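Local atomic coordinates of NDP-rhamnosyltransferase (Saccharopolyspora spinosa, PDB entry 3TSA), a protein that is a glycosyltransferase of the GT-B fold, built from two Rossmann-like domains that each hold a parallel beta sheet. Residues 218-223 / 284-289; 252-257 / 273-278; 137-142 / 177-182. All coordinates share one frame; numbering follows the deposited sequence.

Overall arrangement
The three contacts are distributed over the two Rossmann-like halves of a GT-B chain. Contact 3 (137-142 with 177-182) comes first in sequence and joins neighbouring strands of the seven-stranded parallel sheet in the N-terminal half. Contacts 1 and 2 both belong to the six-stranded parallel sheet of the C-terminal half. Contact 2 is nested in the loop that contact 1 closes, their centres are 11 Å apart, and they meet where strand 219-224 runs beside strand 251-256. The centre of contact 3 lies 32 Å from that of contact 1 and 33 Å from that of contact 2, across the middle of the chain. The contacts thus belong to two separate sheets, one in each half.

Contact 1. Residues 218-223 / 284-289; sequences ARRVCI and LRTCEL
Arg220 reaches out over the turn at Thr286 and Cys287, each part of its side chain meeting something different. Arg220 CB lies 3.6 Å from Thr286 O, and its CG packs on Cys287 SG (3.7 Å), a fitting apolar partner for a methylene. CD passes the hydroxyl of Thr286, after which a bend at chi3 (-70°) swings the guanidinium round and Arg220 NH1 donates to OG1 of Thr286 at 2.9 Å, somewhat bent. That hydroxyl is also bonded to Phe283 O, while Arg220 NE pairs with Glu252 and NH1 also reaches Trp211 O, so the buried charge is well met.

One residue earlier, Arg219 grips Glu288 side-on. Arg219 NE meets Glu288 OE2 at 2.9 Å and Arg219 NH1 meets Glu288 OE1 at 3.0 Å, both through syn lone pairs, with the two flat groups only 28° apart; NH1 also bonds Leu354 O. A water joins Glu288 OE2 to Ala218 O and Arg220 N. The backbones are tied by Glu288 N to Arg220 O (2.7 Å) and by Cys222 N to Leu289 O (3.0 Å), whereas the buried N of Leu289 finds no partner.

Here the chain enters strand 289-292, parallel to strand 219-224 in the C-terminal sheet. Strand 251-256 runs along the other edge of 219-224, and helix 343-354 covers Leu289.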
loop_
_atom_site.group_PDB
_atom_site.type_symbol
_atom_site.label_atom_id
_atom_site.label_comp_id
_atom_site.label_asym_id
_atom_site.label_seq_id
_atom_site.Cartn_x
_atom_site.Cartn_y
_atom_site.Cartn_z
ATOM N N ALA A 218 23.594 -20.440 -14.859
ATOM C CA ALA A 218 24.424 -20.243 -13.675
ATOM C C ALA A 218 23.650 -20.616 -12.423
ATOM O O ALA A 218 22.421 -20.732 -12.480
ATOM C CB ALA A 218 24.883 -18.777 -13.553
ATOM N N ARG A 219 24.364 -20.765 -11.321
ATOM C CA ARG A 219 23.713 -21.081 -9.996
ATOM C C ARG A 219 23.472 -19.732 -9.315
ATOM O O ARG A 219 24.449 -19.068 -8.844
ATOM C CB ARG A 219 24.738 -21.886 -9.173
ATOM C CG ARG A 219 25.392 -23.022 -9.971
ATOM C CD ARG A 219 24.238 -23.968 -10.584
ATOM N NE ARG A 219 23.475 -24.690 -9.540
ATOM C CZ ARG A 219 23.933 -25.681 -8.774
ATOM N NH1 ARG A 219 23.117 -26.294 -7.900
ATOM N NH2 ARG A 219 25.185 -26.109 -8.893
ATOM N N ARG A 220 22.222 -19.284 -9.300
ATOM C CA ARG A 220 21.965 -17.916 -8.880
ATOM C C ARG A 220 21.829 -17.861 -7.350
ATOM O O ARG A 220 21.007 -18.580 -6.748
ATOM C CB ARG A 220 20.685 -17.413 -9.563
ATOM C CG ARG A 220 20.407 -15.972 -9.276
ATOM C CD ARG A 220 19.315 -15.386 -10.253
ATOM N NE ARG A 220 19.745 -15.222 -11.629
ATOM C CZ ARG A 220 18.912 -14.899 -12.615
ATOM N NH1 ARG A 220 17.639 -14.721 -12.334
ATOM N NH2 ARG A 220 19.321 -14.791 -13.860
ATOM N N VAL A 221 22.650 -17.041 -6.703
ATOM C CA VAL A 221 22.685 -16.890 -5.267
ATOM C C VAL A 221 22.361 -15.430 -5.006
ATOM O O VAL A 221 23.051 -14.533 -5.519
ATOM C CB VAL A 221 24.132 -17.190 -4.795
ATOM C CG1 VAL A 221 24.366 -16.803 -3.279
ATOM C CG2 VAL A 221 24.426 -18.682 -5.013
ATOM N N CYS A 222 21.326 -15.140 -4.190
ATOM C CA CYS A 222 21.055 -13.754 -3.835
ATOM C C CYS A 222 21.689 -13.414 -2.465
ATOM O O CYS A 222 21.435 -14.144 -1.491
ATOM C CB CYS A 222 19.542 -13.498 -3.799
ATOM S SG CYS A 222 19.023 -11.862 -3.187
ATOM N N ILE A 223 22.336 -12.262 -2.354
ATOM C CA ILE A 223 22.869 -11.749 -1.101
ATOM C C ILE A 223 22.030 -10.543 -0.799
ATOM O O ILE A 223 21.997 -9.584 -1.591
ATOM C CB ILE A 223 24.382 -11.355 -1.228
ATOM C CG1 ILE A 223 25.202 -12.590 -1.546
ATOM C CG2 ILE A 223 24.818 -10.601 0.055
ATOM C CD1 ILE A 223 26.646 -12.148 -2.037
ATOM N N LEU A 284 13.140 -13.668 -6.517
ATOM C CA LEU A 284 13.740 -14.689 -5.708
ATOM C C LEU A 284 13.442 -16.137 -6.154
ATOM O O LEU A 284 14.265 -17.048 -5.934
ATOM C CB LEU A 284 13.416 -14.439 -4.230
ATOM C CG LEU A 284 14.441 -14.957 -3.246
ATOM C CD1 LEU A 284 15.947 -14.509 -3.407
ATOM C CD2 LEU A 284 13.963 -14.655 -1.825
ATOM N N ARG A 285 12.294 -16.395 -6.784
ATOM C CA ARG A 285 12.034 -17.749 -7.260
ATOM C C ARG A 285 13.087 -18.280 -8.257
ATOM O O ARG A 285 13.216 -19.505 -8.471
ATOM C CB ARG A 285 10.646 -17.771 -7.897
ATOM C CG ARG A 285 9.581 -17.646 -6.871
ATOM C CD ARG A 285 8.230 -17.484 -7.667
ATOM N NE ARG A 285 7.054 -17.203 -6.806
ATOM C CZ ARG A 285 6.744 -16.015 -6.254
ATOM N NH1 ARG A 285 7.518 -14.945 -6.407
ATOM N NH2 ARG A 285 5.640 -15.884 -5.472
ATOM N N THR A 286 13.844 -17.385 -8.882
ATOM C CA THR A 286 14.872 -17.837 -9.795
ATOM C C THR A 286 16.206 -18.056 -9.079
ATOM O O THR A 286 17.241 -18.253 -9.760
ATOM C CB THR A 286 15.201 -16.788 -10.872
ATOM O OG1 THR A 286 15.808 -15.649 -10.267
ATOM C CG2 THR A 286 13.916 -16.340 -11.593
ATOM N N CYS A 287 16.210 -18.014 -7.756
ATOM C CA CYS A 287 17.525 -18.170 -7.008
ATOM C C CYS A 287 17.572 -19.493 -6.298
ATOM O O CYS A 287 16.489 -20.001 -5.839
ATOM C CB CYS A 287 17.638 -17.095 -5.956
ATOM S SG CYS A 287 17.813 -15.424 -6.672
ATOM N N GLU A 288 18.787 -20.080 -6.149
ATOM C CA GLU A 288 18.803 -21.385 -5.483
ATOM C C GLU A 288 19.240 -21.243 -3.998
ATOM O O GLU A 288 19.188 -22.222 -3.272
ATOM C CB GLU A 288 19.847 -22.303 -6.176
ATOM C CG GLU A 288 19.321 -22.801 -7.530
ATOM C CD GLU A 288 20.357 -23.707 -8.152
ATOM O OE1 GLU A 288 20.573 -24.796 -7.606
ATOM O OE2 GLU A 288 21.018 -23.291 -9.091
ATOM N N LEU A 289 19.644 -20.040 -3.600
ATOM C CA LEU A 289 20.145 -19.827 -2.229
ATOM C C LEU A 289 20.020 -18.343 -1.900
ATOM O O LEU A 289 20.189 -17.535 -2.845
ATOM C CB LEU A 289 21.615 -20.308 -2.123
ATOM C CG LEU A 289 22.393 -20.070 -0.820
ATOM C CD1 LEU A 289 21.787 -20.875 0.323
ATOM C CD2 LEU A 289 23.900 -20.363 -0.981
HETATM O O HOH W 1 20.317 -21.034 -10.561
#

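Contact 2. Residues 252-257 / 273-278; sequences EAVIAV and RIAESV
Val254 holds CG1 anti to its backbone N (chi1 171°), which carries that methyl to the CB of Ala275, 4.2 Å away. Arg273 starts out the same way but bends at chi3 (-68°), and this turn brings NE to a water that it shares with Glu252. The water accepts from Arg273 NE at 2.6 Å and donates to Glu252 OE2 at 2.7 Å, linking opposite charges that do not touch directly. The guanidinium of Arg273 also makes a cation-pi contact with Trp211.

Between these side chains runs regular parallel pairing: Arg273 N to Ala253 O (2.9 Å), Ile255 N to Arg273 O (2.7 Å) and Ala275 N to Ile255 O (2.8 Å). Strand 272-274 is the outermost strand of the Rossmann-like C-terminal sheet within the chain, with 251-256 next inward. Its place at the edge suits a long, charged Arg273, while beta-branched Val254 and Ile255 suit the more buried strand. Ile255 packs on Leu238 and Val242 of helix 236-246, on the face opposite Val254. Beyond the last strand bond the chains part. A water there accepts from Val257 N at 2.9 Å and lies within bonding reach of both Ile255 O and Ala275 O.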
loop_
_atom_site.group_PDB
_atom_site.type_symbol
_atom_site.label_atom_id
_atom_site.label_comp_id
_atom_site.label_asym_id
_atom_site.label_seq_id
_atom_site.Cartn_x
_atom_site.Cartn_y
_atom_site.Cartn_z
ATOM N N GLU A 252 26.302 -17.108 -10.006
ATOM C CA GLU A 252 25.988 -15.747 -10.326
ATOM C C GLU A 252 25.420 -15.131 -9.040
ATOM O O GLU A 252 24.430 -15.586 -8.589
ATOM C CB GLU A 252 24.849 -15.754 -11.368
ATOM C CG GLU A 252 24.487 -14.375 -11.750
ATOM C CD GLU A 252 23.497 -14.373 -12.898
ATOM O OE1 GLU A 252 23.904 -14.850 -14.024
ATOM O OE2 GLU A 252 22.349 -13.909 -12.658
ATOM N N ALA A 253 26.027 -14.069 -8.541
ATOM C CA ALA A 253 25.602 -13.392 -7.277
ATOM C C ALA A 253 24.657 -12.246 -7.576
ATOM O O ALA A 253 24.987 -11.394 -8.398
ATOM C CB ALA A 253 26.852 -12.885 -6.519
ATOM N N VAL A 254 23.425 -12.238 -7.046
ATOM C CA VAL A 254 22.551 -11.065 -7.234
ATOM C C VAL A 254 22.596 -10.328 -5.922
ATOM O O VAL A 254 22.222 -10.897 -4.900
ATOM C CB VAL A 254 21.051 -11.435 -7.607
ATOM C CG1 VAL A 254 20.128 -10.202 -7.586
ATOM C CG2 VAL A 254 20.976 -12.130 -8.969
ATOM N N ILE A 255 23.078 -9.084 -5.933
ATOM C CA ILE A 255 23.363 -8.393 -4.646
ATOM C C ILE A 255 22.302 -7.338 -4.417
ATOM O O ILE A 255 22.123 -6.390 -5.227
ATOM C CB ILE A 255 24.777 -7.755 -4.614
ATOM C CG1 ILE A 255 25.856 -8.815 -4.692
ATOM C CG2 ILE A 255 25.019 -7.082 -3.289
ATOM C CD1 ILE A 255 27.175 -8.293 -5.282
ATOM N N ALA A 256 21.547 -7.534 -3.324
ATOM C CA ALA A 256 20.402 -6.679 -2.974
ATOM C C ALA A 256 20.702 -5.950 -1.645
ATOM O O ALA A 256 20.516 -6.543 -0.562
ATOM C CB ALA A 256 19.091 -7.518 -2.882
ATOM N N VAL A 257 21.240 -4.724 -1.705
ATOM C CA VAL A 257 21.545 -3.938 -0.497
ATOM C C VAL A 257 21.017 -2.535 -0.746
ATOM O O VAL A 257 20.767 -2.225 -1.912
ATOM C CB VAL A 257 23.044 -3.923 -0.123
ATOM C CG1 VAL A 257 23.539 -5.374 0.056
ATOM C CG2 VAL A 257 23.868 -3.114 -1.126
ATOM N N ARG A 273 25.705 -9.065 -9.931
ATOM C CA ARG A 273 24.841 -7.996 -10.377
ATOM C C ARG A 273 24.348 -7.243 -9.151
ATOM O O ARG A 273 23.993 -7.890 -8.179
ATOM C CB ARG A 273 23.648 -8.583 -11.046
ATOM C CG ARG A 273 22.532 -7.534 -11.298
ATOM C CD ARG A 273 21.278 -8.195 -11.829
ATOM N NE ARG A 273 21.547 -8.681 -13.157
ATOM C CZ ARG A 273 21.471 -7.926 -14.262
ATOM N NH1 ARG A 273 21.104 -6.644 -14.197
ATOM N NH2 ARG A 273 21.757 -8.470 -15.444
ATOM N N ILE A 274 24.380 -5.904 -9.187
ATOM C CA ILE A 274 23.802 -5.065 -8.149
ATOM C C ILE A 274 22.353 -4.814 -8.499
ATOM O O ILE A 274 22.067 -4.222 -9.545
ATOM C CB ILE A 274 24.590 -3.721 -7.919
ATOM C CG1 ILE A 274 26.118 -3.967 -7.627
ATOM C CG2 ILE A 274 23.889 -2.931 -6.799
ATOM C CD1 ILE A 274 27.067 -2.672 -7.557
ATOM N N ALA A 275 21.418 -5.322 -7.689
ATOM C CA ALA A 275 19.968 -5.142 -7.975
ATOM C C ALA A 275 19.559 -3.717 -7.635
ATOM O O ALA A 275 19.931 -3.173 -6.578
ATOM C CB ALA A 275 19.082 -6.171 -7.221
ATOM N N GLU A 276 18.799 -3.105 -8.526
ATOM C CA GLU A 276 18.470 -1.685 -8.406
ATOM C C GLU A 276 17.226 -1.428 -7.551
ATOM O O GLU A 276 16.179 -1.116 -8.101
ATOM C CB GLU A 276 18.272 -1.091 -9.815
ATOM C CG GLU A 276 19.555 -0.649 -10.494
ATOM C CD GLU A 276 20.169 0.562 -9.806
ATOM O OE1 GLU A 276 21.300 0.410 -9.273
ATOM O OE2 GLU A 276 19.506 1.624 -9.721
ATOM N N SER A 277 17.326 -1.612 -6.246
ATOM C CA SER A 277 16.170 -1.417 -5.293
ATOM C C SER A 277 14.973 -2.291 -5.722
ATOM O O SER A 277 13.869 -1.812 -5.955
ATOM C CB SER A 277 15.744 0.047 -5.193
ATOM O OG SER A 277 16.677 0.765 -4.432
ATOM N N VAL A 278 15.208 -3.579 -5.884
ATOM C CA VAL A 278 14.192 -4.441 -6.478
ATOM C C VAL A 278 13.693 -5.362 -5.365
ATOM O O VAL A 278 14.478 -6.134 -4.829
ATOM C CB VAL A 278 14.760 -5.394 -7.595
ATOM C CG1 VAL A 278 13.597 -6.355 -8.097
ATOM C CG2 VAL A 278 15.345 -4.612 -8.774
HETATM O O HOH W 2 22.045 -11.205 -12.905
HETATM O O HOH W 3 21.772 -3.744 -4.412
HETATM O O HOH W 4 18.638 -3.611 -3.809
#

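Contact 3. Residues 137-142 / 177-182; sequences PVVLHR and LILDPC
Arg142 covers the end of the neighbouring strand and meets Ile178, Leu179 and Asp180 together. With CG anti to its carbonyl carbon (chi1 -74°) and the chain extended as far as NE, it passes the O of Leu179 and lays its guanidinium on Ile178, whose CG2 sits 3.7 Å above the guanidinium plane, over the centre. A branched aliphatic residue suits this flat cation, giving it a methyl to rest on while its edges remain available for polar partners. At one edge Arg142 NH1 meets Asp180 OD2 at 2.9 Å in a salt bridge. The two flat groups stand 77° apart, and the nitrogen approaches OD2 from above the carboxylate plane. Asp146 takes NE and Pro192 O takes NH2, so the buried charge is held on several sides. Gln187 also bonds Asp180 OD2, and OD1 accepts from Cys182 N in an Asx turn.

Leu179 works on the opposite face. Leu179 CG packs 3.6 Å from Val139 CG1, and Leu179 CB lies 4.1 Å from His141 CD2. The backbone here is gripped twice: Leu179 N donates to Leu140 O (2.6 Å), and Leu179 O accepts from Arg142 N (2.9 Å) along a nearly straight bond. Leu140 N to Leu177 O, at 2.8 Å, completes the parallel pairing. Ile178 is the third large contributor, its CG1 touching Leu140 CB at 4.1 Å.

Strands 138-141 and 177-180, inclined at 25°, are the two strands of a beta-alpha-beta unit connected through helix 151-166. Strand 117-121 borders 138-141 on its other edge. Over the face of Val139, Leu177 and Leu179 lies helix 376-385, the C-terminal helix folding back onto the N-terminal half as is usual in GT-B proteins, while helix 19-27 packs on His141 and Leu179.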
loop_
_atom_site.group_PDB
_atom_site.type_symbol
_atom_site.label_atom_id
_atom_site.label_comp_id
_atom_site.label_asym_id
_atom_site.label_seq_id
_atom_site.Cartn_x
_atom_site.Cartn_y
_atom_site.Cartn_z
ATOM N N PRO A 137 -8.295 -2.525 23.728
ATOM C CA PRO A 137 -7.735 -3.851 23.371
ATOM C C PRO A 137 -6.451 -3.709 22.595
ATOM O O PRO A 137 -6.340 -2.816 21.735
ATOM C CB PRO A 137 -8.861 -4.494 22.565
ATOM C CG PRO A 137 -9.644 -3.374 22.013
ATOM C CD PRO A 137 -9.551 -2.260 23.011
ATOM N N VAL A 138 -5.480 -4.549 22.954
ATOM C CA VAL A 138 -4.180 -4.552 22.341
ATOM C C VAL A 138 -4.007 -5.893 21.667
ATOM O O VAL A 138 -4.093 -6.944 22.324
ATOM C CB VAL A 138 -3.056 -4.249 23.358
ATOM C CG1 VAL A 138 -1.691 -4.535 22.759
ATOM C CG2 VAL A 138 -3.105 -2.767 23.761
ATOM N N VAL A 139 -3.713 -5.846 20.372
ATOM C CA VAL A 139 -3.343 -7.064 19.659
ATOM C C VAL A 139 -1.860 -6.906 19.397
ATOM O O VAL A 139 -1.418 -5.951 18.699
ATOM C CB VAL A 139 -4.101 -7.181 18.335
ATOM C CG1 VAL A 139 -3.557 -8.399 17.499
ATOM C CG2 VAL A 139 -5.665 -7.416 18.552
ATOM N N LEU A 140 -1.054 -7.790 19.976
ATOM C CA LEU A 140 0.384 -7.721 19.759
ATOM C C LEU A 140 0.702 -8.397 18.401
ATOM O O LEU A 140 0.040 -9.356 17.985
ATOM C CB LEU A 140 1.192 -8.454 20.892
ATOM C CG LEU A 140 1.348 -7.670 22.197
ATOM C CD1 LEU A 140 2.474 -8.366 23.031
ATOM C CD2 LEU A 140 1.632 -6.174 21.953
ATOM N N HIS A 141 1.737 -7.894 17.727
ATOM C CA HIS A 141 2.191 -8.490 16.450
ATOM C C HIS A 141 3.676 -8.853 16.465
ATOM O O HIS A 141 4.531 -7.970 16.584
ATOM C CB HIS A 141 1.923 -7.477 15.312
ATOM C CG HIS A 141 1.996 -8.083 13.950
ATOM N ND1 HIS A 141 3.199 -8.289 13.315
ATOM C CD2 HIS A 141 1.035 -8.557 13.114
ATOM C CE1 HIS A 141 2.978 -8.861 12.139
ATOM N NE2 HIS A 141 1.682 -9.052 11.997
ATOM N N ARG A 142 3.988 -10.135 16.294
ATOM C CA ARG A 142 5.359 -10.568 16.137
ATOM C C ARG A 142 5.810 -10.301 14.719
ATOM O O ARG A 142 5.052 -10.507 13.762
ATOM C CB ARG A 142 5.449 -12.073 16.391
ATOM C CG ARG A 142 5.320 -12.323 17.881
ATOM C CD ARG A 142 5.212 -13.824 18.186
ATOM N NE ARG A 142 5.294 -13.960 19.683
ATOM C CZ ARG A 142 4.644 -14.946 20.333
ATOM N NH1 ARG A 142 3.974 -15.922 19.642
ATOM N NH2 ARG A 142 4.664 -14.963 21.689
ATOM N N LEU A 177 -4.433 -10.605 22.462
ATOM C CA LEU A 177 -4.177 -11.560 21.386
ATOM C C LEU A 177 -2.709 -11.267 20.974
ATOM O O LEU A 177 -2.273 -10.117 21.032
ATOM C CB LEU A 177 -5.148 -11.202 20.233
ATOM C CG LEU A 177 -5.077 -12.027 18.974
ATOM C CD1 LEU A 177 -5.259 -13.501 19.358
ATOM C CD2 LEU A 177 -6.121 -11.572 17.926
ATOM N N ILE A 178 -1.952 -12.295 20.587
ATOM C CA ILE A 178 -0.619 -12.072 19.911
ATOM C C ILE A 178 -0.757 -12.663 18.526
ATOM O O ILE A 178 -1.257 -13.820 18.411
ATOM C CB ILE A 178 0.495 -12.856 20.622
ATOM C CG1 ILE A 178 0.540 -12.351 22.092
ATOM C CG2 ILE A 178 1.794 -12.537 19.946
ATOM C CD1 ILE A 178 1.479 -13.184 23.043
ATOM N N LEU A 179 -0.383 -11.909 17.470
ATOM C CA LEU A 179 -0.421 -12.535 16.126
ATOM C C LEU A 179 1.009 -12.962 15.776
ATOM O O LEU A 179 1.944 -12.223 16.056
ATOM C CB LEU A 179 -0.906 -11.567 15.062
ATOM C CG LEU A 179 -2.304 -11.002 15.352
ATOM C CD1 LEU A 179 -2.618 -10.089 14.170
ATOM C CD2 LEU A 179 -3.326 -12.087 15.381
ATOM N N ASP A 180 1.164 -14.137 15.157
ATOM C CA ASP A 180 2.506 -14.698 14.949
ATOM C C ASP A 180 2.623 -15.252 13.523
ATOM O O ASP A 180 2.011 -16.309 13.202
ATOM C CB ASP A 180 2.684 -15.855 16.024
ATOM C CG ASP A 180 4.074 -16.350 16.068
ATOM O OD1 ASP A 180 4.888 -15.951 15.191
ATOM O OD2 ASP A 180 4.375 -17.154 17.016
ATOM N N PRO A 181 3.488 -14.625 12.659
ATOM C CA PRO A 181 3.704 -15.138 11.330
ATOM C C PRO A 181 4.902 -16.141 11.257
ATOM O O PRO A 181 5.205 -16.685 10.196
ATOM C CB PRO A 181 4.052 -13.868 10.548
ATOM C CG PRO A 181 4.948 -13.037 11.557
ATOM C CD PRO A 181 4.186 -13.340 12.932
ATOM N N CYS A 182 5.593 -16.361 12.382
ATOM C CA CYS A 182 6.678 -17.325 12.336
ATOM C C CYS A 182 6.235 -18.799 12.140
ATOM O O CYS A 182 5.302 -19.250 12.789
ATOM C CB CYS A 182 7.450 -17.205 13.691
ATOM S SG CYS A 182 8.994 -18.173 13.723
#